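Non-toxic crystal protein (Bacillus thuringiensis, PDB 2D42) is a non-toxic parasporal crystal protein of unknown function whose fold closely resembles that of beta-pore-forming toxins of the aerolysin and ETX/MTX2 kind. Local coordinates at residues M14-S19 / I179-T184; S27-D30 / P34-I37; N106-F109 / L114-R117; I118-A123 / G226-Q231; V202-G207 / I213-N218. All coordinates share one frame; numbering follows the deposited sequence.

Interaction 1. Residues M14-S19 / I179-T184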
# COMPACT_ATOMS: atom_id res chain seq x y z
N MET A 14 31.10 16.15 -2.42
CA MET A 14 32.47 15.68 -2.36
C MET A 14 33.15 15.73 -3.72
O MET A 14 34.33 16.08 -3.82
CB MET A 14 32.51 14.27 -1.78
CG MET A 14 32.20 14.26 -0.30
SD MET A 14 32.24 12.62 0.43
CE MET A 14 34.02 12.27 0.37
N GLN A 15 32.41 15.40 -4.78
CA GLN A 15 32.97 15.43 -6.13
C GLN A 15 33.12 16.87 -6.60
O GLN A 15 34.09 17.22 -7.27
CB GLN A 15 32.09 14.64 -7.11
CG GLN A 15 30.68 15.21 -7.36
CD GLN A 15 30.63 16.25 -8.48
OE1 GLN A 15 29.57 16.83 -8.75
NE2 GLN A 15 31.76 16.48 -9.15
N TYR A 16 32.15 17.70 -6.25
CA TYR A 16 32.17 19.11 -6.63
C TYR A 16 33.40 19.78 -6.00
O TYR A 16 34.08 20.58 -6.65
CB TYR A 16 30.90 19.79 -6.15
CG TYR A 16 30.75 21.22 -6.60
CD1 TYR A 16 30.05 21.54 -7.76
CD2 TYR A 16 31.27 22.26 -5.84
CE1 TYR A 16 29.87 22.87 -8.15
CE2 TYR A 16 31.10 23.59 -6.22
CZ TYR A 16 30.40 23.88 -7.37
OH TYR A 16 30.19 25.20 -7.71
N ALA A 17 33.66 19.44 -4.74
CA ALA A 17 34.79 19.99 -4.00
C ALA A 17 36.12 19.66 -4.67
O ALA A 17 36.93 20.55 -4.94
CB ALA A 17 34.79 19.44 -2.57
N ASN A 18 36.34 18.38 -4.94
CA ASN A 18 37.57 17.95 -5.59
C ASN A 18 37.68 18.65 -6.94
O ASN A 18 38.76 19.08 -7.35
CB ASN A 18 37.54 16.44 -5.80
CG ASN A 18 38.70 15.96 -6.63
OD1 ASN A 18 39.85 15.98 -6.19
ND2 ASN A 18 38.41 15.54 -7.86
N SER A 19 36.55 18.76 -7.62
CA SER A 19 36.48 19.38 -8.93
C SER A 19 36.79 20.88 -8.95
O SER A 19 37.31 21.40 -9.93
CB SER A 19 35.09 19.14 -9.53
OG SER A 19 34.97 19.73 -10.80
N ILE A 179 25.29 22.98 0.70
CA ILE A 179 26.62 22.41 0.80
C ILE A 179 27.63 23.48 1.21
O ILE A 179 27.68 24.57 0.62
CB ILE A 179 27.07 21.80 -0.54
CG1 ILE A 179 26.06 20.73 -0.99
CG2 ILE A 179 28.45 21.20 -0.39
CD1 ILE A 179 26.35 20.15 -2.36
N ARG A 180 28.43 23.16 2.21
CA ARG A 180 29.45 24.07 2.71
C ARG A 180 30.85 23.64 2.29
O ARG A 180 31.26 22.51 2.54
CB ARG A 180 29.38 24.15 4.23
CG ARG A 180 28.07 24.69 4.75
CD ARG A 180 28.09 24.86 6.25
NE ARG A 180 27.15 25.90 6.63
CZ ARG A 180 27.31 27.18 6.32
NH1 ARG A 180 28.38 27.57 5.64
NH2 ARG A 180 26.40 28.07 6.67
N TYR A 181 31.57 24.56 1.66
CA TYR A 181 32.93 24.31 1.20
C TYR A 181 33.82 25.42 1.72
O TYR A 181 33.34 26.49 2.10
CB TYR A 181 33.03 24.38 -0.32
CG TYR A 181 32.07 23.55 -1.10
CD1 TYR A 181 32.31 22.19 -1.33
CD2 TYR A 181 30.96 24.13 -1.71
CE1 TYR A 181 31.47 21.45 -2.16
CE2 TYR A 181 30.11 23.40 -2.54
CZ TYR A 181 30.38 22.05 -2.76
OH TYR A 181 29.57 21.32 -3.59
N TYR A 182 35.13 25.19 1.71
CA TYR A 182 36.04 26.24 2.12
C TYR A 182 37.40 26.11 1.47
O TYR A 182 37.82 25.01 1.06
CB TYR A 182 36.20 26.31 3.64
CG TYR A 182 36.78 25.08 4.28
CD1 TYR A 182 35.96 24.03 4.67
CD2 TYR A 182 38.15 24.98 4.52
CE1 TYR A 182 36.48 22.91 5.30
CE2 TYR A 182 38.69 23.85 5.15
CZ TYR A 182 37.84 22.82 5.54
OH TYR A 182 38.35 21.71 6.17
N ARG A 183 38.05 27.25 1.33
CA ARG A 183 39.39 27.34 0.77
C ARG A 183 40.29 27.76 1.91
O ARG A 183 40.08 28.82 2.51
CB ARG A 183 39.48 28.40 -0.32
CG ARG A 183 39.08 27.96 -1.71
CD ARG A 183 39.32 29.12 -2.66
NE ARG A 183 40.73 29.50 -2.72
CZ ARG A 183 41.17 30.75 -2.79
NH1 ARG A 183 40.30 31.75 -2.79
NH2 ARG A 183 42.46 31.01 -2.87
N THR A 184 41.27 26.93 2.21
CA THR A 184 42.22 27.22 3.27
C THR A 184 43.15 28.32 2.77
O THR A 184 43.61 28.27 1.63
CB THR A 184 43.04 25.97 3.59
OG1 THR A 184 42.17 24.96 4.12
CG2 THR A 184 44.14 26.28 4.60
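Tyr16 and Ala17, near the end of helix 5-19, meet Tyr181 of the long strand 150-185 in an alpha-on-beta packing: the helix lies against one side of the large sheet, toward one end of the elongated molecule. The aromatic contact pairs the two tyrosines. Their ring planes are inclined by 28° and their centroids lie 5.1 Å apart, but the rings are slid so far past each other that they barely overlap. The side chains cross at about a right angle. With CG of Tyr181 anti to its carbonyl carbon (chi1 -52°), the ring extends from the strand to the helix and brings its hydroxyl end against the CB, CG and CD2 side of Tyr16.

The apolar contact across the interface is made by Ala17 CB, 3.9 Å from Tyr181 CE1 and equally close to CD1. From within the strand, Ile179 CG2 backs one face of the Tyr181 ring, 3.2 Å above its plane and toward the rim.

The polar end of Tyr181 is satisfied by Gln195 of strand 189-198, whose OE1 is hydrogen-bonded to the phenol oxygen and so helps to fix the end of the ring. Tyr16 also stacks with His20, just beyond the helix. As modelled, Tyr181 OH lies 3.0 Å from Tyr16 CD2, shorter than a relaxed contact, so the approach looks strained and its exact value is doubtful.

Interaction 2. Residues S27-D30 / P34-I37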
# COMPACT_ATOMS: atom_id res chain seq x y z
N SER A 27 27.00 19.16 4.34
CA SER A 27 25.83 19.40 3.51
C SER A 27 24.59 18.92 4.26
O SER A 27 24.66 18.02 5.10
CB SER A 27 25.95 18.66 2.16
OG SER A 27 26.02 17.26 2.33
N TYR A 28 23.45 19.55 3.96
CA TYR A 28 22.20 19.21 4.61
C TYR A 28 21.03 19.77 3.80
O TYR A 28 21.23 20.53 2.86
CB TYR A 28 22.18 19.78 6.03
CG TYR A 28 22.70 21.21 6.12
CD1 TYR A 28 21.87 22.29 5.83
CD2 TYR A 28 24.03 21.46 6.45
CE1 TYR A 28 22.35 23.60 5.88
CE2 TYR A 28 24.53 22.77 6.49
CZ TYR A 28 23.68 23.83 6.21
OH TYR A 28 24.16 25.12 6.25
N SER A 29 19.82 19.37 4.17
CA SER A 29 18.62 19.85 3.48
C SER A 29 18.36 21.32 3.82
O SER A 29 18.60 21.76 4.94
CB SER A 29 17.42 19.00 3.89
OG SER A 29 16.24 19.50 3.30
N ASP A 30 17.86 22.06 2.84
CA ASP A 30 17.54 23.48 3.00
C ASP A 30 16.19 23.68 3.68
O ASP A 30 15.14 23.41 3.08
CB ASP A 30 17.54 24.16 1.63
CG ASP A 30 17.11 25.60 1.69
OD1 ASP A 30 17.00 26.15 2.80
OD2 ASP A 30 16.89 26.19 0.61
N PRO A 34 13.08 22.33 1.74
CA PRO A 34 13.71 21.03 1.99
C PRO A 34 13.61 19.98 0.90
O PRO A 34 12.69 19.98 0.09
CB PRO A 34 13.05 20.58 3.28
CG PRO A 34 11.66 21.14 3.15
CD PRO A 34 11.93 22.53 2.64
N ILE A 35 14.59 19.09 0.90
CA ILE A 35 14.61 17.97 -0.03
C ILE A 35 13.36 17.23 0.39
O ILE A 35 13.20 16.92 1.56
CB ILE A 35 15.83 17.07 0.21
CG1 ILE A 35 17.11 17.81 -0.17
CG2 ILE A 35 15.68 15.77 -0.58
CD1 ILE A 35 18.37 17.11 0.28
N ARG A 36 12.45 16.96 -0.53
CA ARG A 36 11.25 16.27 -0.13
C ARG A 36 10.75 15.21 -1.09
O ARG A 36 11.13 15.16 -2.26
CB ARG A 36 10.12 17.28 0.14
CG ARG A 36 9.46 17.83 -1.11
CD ARG A 36 8.14 18.53 -0.78
NE ARG A 36 8.33 19.66 0.13
CZ ARG A 36 7.94 19.69 1.40
NH1 ARG A 36 7.32 18.65 1.95
NH2 ARG A 36 8.17 20.77 2.14
N ILE A 37 9.88 14.37 -0.56
CA ILE A 37 9.25 13.28 -1.29
C ILE A 37 7.77 13.60 -1.24
O ILE A 37 7.23 13.84 -0.16
CB ILE A 37 9.54 11.93 -0.59
CG1 ILE A 37 10.96 11.48 -0.92
CG2 ILE A 37 8.49 10.88 -0.99
CD1 ILE A 37 11.45 10.32 -0.06
O HOH W 1 14.26 17.08 3.89
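Ser29 OG is held by two partners at the junction between strands 23-29 and 36-43. It accepts a hydrogen bond from the backbone N of Ile35 at 2.9 Å, with an N-H...O angle of 158°, and it is also bonded, at 3.2 Å, to a water. That water donates to Ile35 O at 2.6 Å, so a single serine hydroxyl serves both polar backbone atoms of Ile35, one directly and one through solvent. The hydroxyl reaches them because OG stands opposite the serine's own backbone N, beside the carbonyl carbon (chi1 176°).

Around this polar centre the packing is close, with Ser29 OG 3.2 Å from Pro34 CA; the apolar approach of Ile35 CD1 to Ser29 CB, at 4.2 Å, is looser. The carbonyl oxygen of Asp30 is only 2.7 Å from Pro34 N, a tight non-bonded approach and not a hydrogen bond, since the proline nitrogen has no hydrogen to offer. The carboxylate of Asp30 turns to other partners: OD1 accepts from Thr32 N, as in an Asx turn within the connecting loop, and OD2 forms a salt bridge with Arg196.

The two strands do not pair as a hairpin. They follow one another along strand 150-185, Tyr28, Asp30 and Arg36 bonding through their backbones to Ile178, Asn176 and Ser174, while the side chain of Ile35 packs on Leu5 and Leu6 of helix 5-19.

Interaction 3. Residues N106-F109 / L114-R117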
# COMPACT_ATOMS: atom_id res chain seq x y z
N ASN A 106 -7.87 -1.76 -7.70
CA ASN A 106 -9.07 -2.48 -8.08
C ASN A 106 -8.63 -3.79 -8.72
O ASN A 106 -8.38 -3.86 -9.92
CB ASN A 106 -9.89 -1.66 -9.09
CG ASN A 106 -10.51 -0.43 -8.45
OD1 ASN A 106 -11.26 -0.53 -7.48
ND2 ASN A 106 -10.20 0.75 -9.00
N LEU A 107 -8.50 -4.82 -7.90
CA LEU A 107 -8.07 -6.11 -8.40
C LEU A 107 -9.24 -6.93 -8.95
O LEU A 107 -10.38 -6.75 -8.55
CB LEU A 107 -7.37 -6.89 -7.28
CG LEU A 107 -6.13 -6.23 -6.67
CD1 LEU A 107 -5.58 -7.12 -5.56
CD2 LEU A 107 -5.08 -6.00 -7.74
N PHE A 108 -8.94 -7.82 -9.89
CA PHE A 108 -9.96 -8.67 -10.47
C PHE A 108 -9.61 -10.11 -10.09
O PHE A 108 -8.52 -10.58 -10.39
CB PHE A 108 -10.01 -8.54 -11.99
CG PHE A 108 -11.10 -9.36 -12.63
CD1 PHE A 108 -12.44 -9.09 -12.38
CD2 PHE A 108 -10.78 -10.43 -13.48
CE1 PHE A 108 -13.45 -9.86 -12.95
CE2 PHE A 108 -11.79 -11.21 -14.06
CZ PHE A 108 -13.13 -10.92 -13.79
N PHE A 109 -10.54 -10.78 -9.45
CA PHE A 109 -10.29 -12.14 -9.01
C PHE A 109 -10.87 -13.10 -10.05
O PHE A 109 -12.02 -13.52 -9.98
CB PHE A 109 -10.87 -12.30 -7.61
CG PHE A 109 -10.14 -11.47 -6.58
CD1 PHE A 109 -9.14 -12.03 -5.78
CD2 PHE A 109 -10.39 -10.09 -6.46
CE1 PHE A 109 -8.40 -11.24 -4.89
CE2 PHE A 109 -9.66 -9.29 -5.58
CZ PHE A 109 -8.66 -9.87 -4.79
N LEU A 114 -14.93 -11.68 -10.14
CA LEU A 114 -15.38 -10.54 -9.35
C LEU A 114 -14.23 -9.59 -9.02
O LEU A 114 -13.13 -10.02 -8.69
CB LEU A 114 -16.01 -11.04 -8.06
CG LEU A 114 -17.31 -10.40 -7.56
CD1 LEU A 114 -18.36 -10.41 -8.66
CD2 LEU A 114 -17.80 -11.18 -6.36
N SER A 115 -14.49 -8.28 -9.11
CA SER A 115 -13.47 -7.32 -8.76
C SER A 115 -13.55 -7.06 -7.27
O SER A 115 -14.61 -7.23 -6.66
CB SER A 115 -13.66 -6.00 -9.53
OG SER A 115 -13.33 -6.19 -10.89
N GLY A 116 -12.43 -6.67 -6.70
CA GLY A 116 -12.34 -6.33 -5.29
C GLY A 116 -11.36 -5.17 -5.13
O GLY A 116 -10.24 -5.24 -5.63
N ARG A 117 -11.77 -4.10 -4.47
CA ARG A 117 -10.87 -2.96 -4.29
C ARG A 117 -10.13 -3.16 -2.97
O ARG A 117 -10.75 -3.22 -1.92
CB ARG A 117 -11.65 -1.64 -4.22
CG ARG A 117 -10.78 -0.39 -4.33
CD ARG A 117 -11.58 0.91 -4.13
NE ARG A 117 -11.61 1.29 -2.72
CZ ARG A 117 -12.71 1.48 -2.00
NH1 ARG A 117 -13.91 1.34 -2.54
NH2 ARG A 117 -12.60 1.82 -0.72
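Leu107 and Gly116 face each other as a hydrogen-bonded antiparallel pair, each giving its N-H to the other. Gly116 N donates to Leu107 O at 2.8 Å along a nearly straight path (165°), whereas Leu107 N reaches Gly116 O at 2.9 Å through a distinctly bent bond (137°). Leu107 O has a further partner, the CA-H of Ser115, with CA 3.1 Å from the oxygen. The next hydrogen-bonded pair is uneven: Phe109 N donates to Leu114 O at 2.8 Å, but the return bond from Leu114 N to Phe109 O is weak, at 3.4 Å. Phe108, between these pairs, directs its backbone bonds to Pro47 and Val49 on the other side of strand 101-109.

Side chains alternate between two faces. On one, Asn106 runs alongside Arg117, its oxygen OD1 resting against the aliphatic part of the arginine, 3.2 Å from CG; the amide and guanidinium planes stand 85° apart. On the same face, Ser115 OG lies in the plane of the Phe108 ring, at its edge and 3.4 Å from CD1. On the other, the Phe109 ring turns an edge to Leu114 O and Gly116 N. Its CE2 comes 4.0 Å from Gly116 CA, occupying room left by a residue without a side chain. Phe109 then packs on Ile232 and Leu234 of strand 219-244.

The result is a two-stranded beta hairpin, more exposed on the Asn106 and Arg117 face, and probably equivalent to the amphipathic hairpin that forms the membrane barrel in related pore-forming toxins.

Interaction 4. Residues I118-A123 / G226-Q231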
# COMPACT_ATOMS: atom_id res chain seq x y z
N ILE A 118 -8.81 -3.29 -3.02
CA ILE A 118 -8.04 -3.48 -1.80
C ILE A 118 -7.44 -2.15 -1.36
O ILE A 118 -7.34 -1.20 -2.15
CB ILE A 118 -6.87 -4.46 -1.97
CG1 ILE A 118 -5.84 -3.87 -2.94
CG2 ILE A 118 -7.38 -5.82 -2.46
CD1 ILE A 118 -4.51 -4.54 -2.86
N ALA A 119 -7.04 -2.09 -0.10
CA ALA A 119 -6.42 -0.91 0.47
C ALA A 119 -5.19 -1.42 1.22
O ALA A 119 -5.23 -2.50 1.82
CB ALA A 119 -7.37 -0.21 1.44
N PHE A 120 -4.11 -0.66 1.15
CA PHE A 120 -2.89 -1.03 1.84
C PHE A 120 -2.04 0.19 2.19
O PHE A 120 -2.26 1.29 1.67
CB PHE A 120 -2.08 -2.04 1.01
CG PHE A 120 -1.59 -1.51 -0.33
CD1 PHE A 120 -0.27 -1.08 -0.47
CD2 PHE A 120 -2.41 -1.53 -1.44
CE1 PHE A 120 0.22 -0.68 -1.72
CE2 PHE A 120 -1.94 -1.13 -2.69
CZ PHE A 120 -0.62 -0.70 -2.83
N GLU A 121 -1.10 -0.00 3.12
CA GLU A 121 -0.21 1.07 3.53
C GLU A 121 1.21 0.60 3.31
O GLU A 121 1.50 -0.61 3.31
CB GLU A 121 -0.41 1.43 5.01
CG GLU A 121 -1.75 2.03 5.33
CD GLU A 121 -1.87 2.42 6.80
OE1 GLU A 121 -1.12 1.87 7.63
OE2 GLU A 121 -2.71 3.28 7.12
N GLY A 122 2.12 1.55 3.12
CA GLY A 122 3.50 1.21 2.89
C GLY A 122 4.38 2.45 2.90
O GLY A 122 3.89 3.57 2.81
N ALA A 123 5.68 2.23 3.00
CA ALA A 123 6.64 3.32 3.02
C ALA A 123 7.67 3.07 1.94
O ALA A 123 8.27 1.99 1.89
CB ALA A 123 7.31 3.40 4.40
N GLY A 226 8.08 -2.70 -5.18
CA GLY A 226 7.79 -3.36 -3.93
C GLY A 226 6.89 -4.57 -4.15
O GLY A 226 6.81 -5.10 -5.26
N THR A 227 6.21 -5.01 -3.10
CA THR A 227 5.30 -6.14 -3.21
C THR A 227 4.20 -5.94 -2.17
O THR A 227 4.38 -5.19 -1.21
CB THR A 227 5.99 -7.49 -2.90
OG1 THR A 227 6.48 -7.48 -1.56
CG2 THR A 227 7.15 -7.75 -3.85
N ILE A 228 3.06 -6.59 -2.38
CA ILE A 228 1.96 -6.52 -1.43
C ILE A 228 1.30 -7.89 -1.45
O ILE A 228 1.35 -8.59 -2.46
CB ILE A 228 0.88 -5.49 -1.80
CG1 ILE A 228 0.29 -5.82 -3.17
CG2 ILE A 228 1.45 -4.08 -1.74
CD1 ILE A 228 -0.89 -4.94 -3.54
N SER A 229 0.70 -8.27 -0.34
CA SER A 229 0.01 -9.55 -0.25
C SER A 229 -1.10 -9.37 0.75
O SER A 229 -1.00 -8.53 1.65
CB SER A 229 0.98 -10.64 0.22
OG SER A 229 1.36 -10.40 1.55
N GLY A 230 -2.17 -10.13 0.61
CA GLY A 230 -3.26 -10.01 1.55
C GLY A 230 -4.51 -10.76 1.16
O GLY A 230 -4.52 -11.54 0.22
N GLN A 231 -5.57 -10.50 1.90
CA GLN A 231 -6.85 -11.15 1.65
C GLN A 231 -7.96 -10.12 1.73
O GLN A 231 -7.79 -9.07 2.36
CB GLN A 231 -7.10 -12.24 2.68
CG GLN A 231 -6.10 -13.38 2.60
CD GLN A 231 -6.13 -14.26 3.83
OE1 GLN A 231 -5.82 -15.46 3.76
NE2 GLN A 231 -6.48 -13.68 4.97
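Ile118 and Phe120 make a purely apolar contact between layers with Ile228, joining the second strand of the hairpin, 114-122, to the long strand 219-244 close to the centre of the chain. The strands lie in different layers: Phe120 and Ile228, whose CA atoms are among the nearest across the contact, are still 8.0 Å apart there, too far for backbone pairing, and only side chains bridge the gap. All three residues are buried.

Ile228 carries the contact with both of its branches. Its CG2 methyl stands over one face of the Phe120 ring, 3.9 Å from the centroid and 25° off the normal, a CH-pi contact displaced toward the CD1-CE1 rim; the closest atom is CE1, at 3.6 Å. The other branch ends in CD1, which meets Ile118 CD1 tip to tip at 3.7 Å and also approaches Phe120 CE2 at 4.0 Å. The isoleucine thus fits against the aromatic ring with one arm and reaches past it with the other. In Phe120, CG placed between the backbone N and carbonyl carbon (chi1 63°) directs the ring toward strand 219-244, and chi2 (100°) turns a face to Ile228; the two side chains cross at about a right angle.

Neighbouring strands enclose the cluster. Within the hairpin, Phe120 meets the ring of Tyr103 from strand 101-109, and Ile118 packs on Ala105 and Leu107. Strand 71-94 supplies Thr85 and Ser87, whose hydroxyls also bond to Ala119 O and Glu121 O, while strand 150-185 brings Phe163 against Ile118 and Thr167 against Ile228.

Interaction 5. Residues V202-G207 / I213-N218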
# COMPACT_ATOMS: atom_id res chain seq x y z
N VAL A 202 21.63 17.33 -8.43
CA VAL A 202 22.45 16.37 -7.70
C VAL A 202 22.24 14.97 -8.29
O VAL A 202 23.21 14.26 -8.58
CB VAL A 202 22.06 16.33 -6.20
CG1 VAL A 202 22.75 15.17 -5.50
CG2 VAL A 202 22.45 17.64 -5.54
N LEU A 203 20.98 14.60 -8.47
CA LEU A 203 20.61 13.30 -9.02
C LEU A 203 21.10 13.15 -10.45
O LEU A 203 21.58 12.09 -10.85
CB LEU A 203 19.08 13.13 -8.98
CG LEU A 203 18.46 13.12 -7.58
CD1 LEU A 203 16.95 13.25 -7.66
CD2 LEU A 203 18.86 11.84 -6.86
N GLN A 204 20.99 14.22 -11.22
CA GLN A 204 21.44 14.18 -12.60
C GLN A 204 22.95 14.03 -12.66
O GLN A 204 23.48 13.21 -13.42
CB GLN A 204 21.00 15.44 -13.33
CG GLN A 204 21.15 15.33 -14.82
CD GLN A 204 20.16 16.20 -15.55
OE1 GLN A 204 20.15 17.42 -15.39
NE2 GLN A 204 19.31 15.58 -16.35
N ALA A 205 23.64 14.81 -11.84
CA ALA A 205 25.10 14.77 -11.80
C ALA A 205 25.60 13.42 -11.31
O ALA A 205 26.56 12.88 -11.84
CB ALA A 205 25.63 15.88 -10.91
N ASN A 206 24.94 12.88 -10.29
CA ASN A 206 25.33 11.59 -9.72
C ASN A 206 24.94 10.39 -10.59
O ASN A 206 25.49 9.30 -10.44
CB ASN A 206 24.71 11.41 -8.34
CG ASN A 206 25.35 12.30 -7.29
OD1 ASN A 206 26.28 13.06 -7.58
ND2 ASN A 206 24.85 12.20 -6.06
N GLY A 207 23.98 10.60 -11.48
CA GLY A 207 23.51 9.51 -12.31
C GLY A 207 22.72 8.53 -11.46
O GLY A 207 22.57 7.36 -11.82
N ILE A 213 14.59 13.14 -14.82
CA ILE A 213 14.62 14.54 -14.43
C ILE A 213 13.85 15.49 -15.33
O ILE A 213 13.88 15.36 -16.55
CB ILE A 213 16.07 15.06 -14.38
CG1 ILE A 213 17.01 13.99 -13.81
CG2 ILE A 213 16.13 16.36 -13.58
CD1 ILE A 213 16.70 13.54 -12.41
N SER A 214 13.19 16.47 -14.73
CA SER A 214 12.45 17.45 -15.51
C SER A 214 12.82 18.88 -15.09
O SER A 214 12.26 19.40 -14.13
CB SER A 214 10.95 17.26 -15.35
OG SER A 214 10.24 18.24 -16.09
N LYS A 215 13.75 19.50 -15.80
CA LYS A 215 14.13 20.87 -15.48
C LYS A 215 12.86 21.71 -15.58
O LYS A 215 12.58 22.55 -14.73
CB LYS A 215 15.17 21.42 -16.45
CG LYS A 215 16.52 20.72 -16.40
CD LYS A 215 16.42 19.29 -16.92
CE LYS A 215 17.77 18.61 -16.94
NZ LYS A 215 17.66 17.26 -17.56
N GLU A 216 12.09 21.46 -16.64
CA GLU A 216 10.84 22.17 -16.87
C GLU A 216 10.01 22.30 -15.60
O GLU A 216 9.68 23.40 -15.18
CB GLU A 216 10.01 21.45 -17.94
CG GLU A 216 10.52 21.56 -19.37
CD GLU A 216 11.82 20.82 -19.62
OE1 GLU A 216 11.92 19.63 -19.23
OE2 GLU A 216 12.74 21.43 -20.21
N GLN A 217 9.68 21.16 -14.99
CA GLN A 217 8.87 21.15 -13.78
C GLN A 217 9.69 21.23 -12.50
O GLN A 217 9.15 21.16 -11.40
CB GLN A 217 8.00 19.88 -13.76
CG GLN A 217 7.19 19.67 -15.02
CD GLN A 217 6.31 18.43 -14.95
OE1 GLN A 217 5.33 18.40 -14.21
NE2 GLN A 217 6.67 17.41 -15.71
N ASN A 218 11.00 21.37 -12.66
CA ASN A 218 11.91 21.48 -11.52
C ASN A 218 11.71 20.35 -10.52
O ASN A 218 11.59 20.57 -9.31
CB ASN A 218 11.70 22.84 -10.84
CG ASN A 218 12.66 23.07 -9.71
OD1 ASN A 218 13.86 22.86 -9.85
ND2 ASN A 218 12.13 23.50 -8.57
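Ile213 lies under the amide end of Gln204, with NE2 of the glutamine 3.8 Å from both CB and CG1 of the isoleucine. Its CD1 reaches farther, to 4.2 Å from Leu203 CB, so that the branched side chain on short strand 211-214 fills the angle between two successive residues of helix 199-206. Gln204 arrives there fully stretched: CG points away from its backbone N (chi1 -167°), and the chain stays extended beyond it.

Lys215 comes to the same amide from the following turn. Its chain bends at chi2 (69°), turns back toward the helix and crosses Gln204 at about a right angle. The turn that carries it is type I, from Lys215 to Asn218, and it is braced by an ST motif in which Ser214 OG accepts from Gln217 N at 3.2 Å. Asn218 OD1 is bonded in turn to Asn198, just before the helix. At the other end of the helix, Gly207 adopts a positive phi as the C-prime residue of a Schellman motif.

Leu203 continues inward to Leu5 of helix 5-19 and Ala220 of strand 219-244, and Ile213 also packs on Ala220. The outer part of the contact is less certain. As modelled, Gln204 NE2 and Lys215 NZ are 2.6 Å apart although both are donors. Two such groups would be expected to repel, so the amide may be modelled the wrong way round, or the end of the exposed lysine poorly placed; the apolar overlap around Ile213 is the part that can be relied on.

Interaction 4 is buried, wholly apolar and nearest the centre of the chain; interaction 1 is also buried but lies toward one end. Interaction 4 shares strand 114-122 with interaction 3, where backbone bonds build the hairpin and several side chains are exposed; the two touch through Leu107 CD1 and Ile118 CG2, 3.8 Å apart. Interactions 1, 2 and 5 gather on the helical side of the molecule. Interactions 1 and 2 both bear on strand 150-185, one through a tyrosine pair, mostly buried, and the other through a hydroxyl and a water at a strand junction. Interaction 5, about 5 Å from interaction 1 at the nearest atoms, shifts from a buried leucine to exposed polar ends.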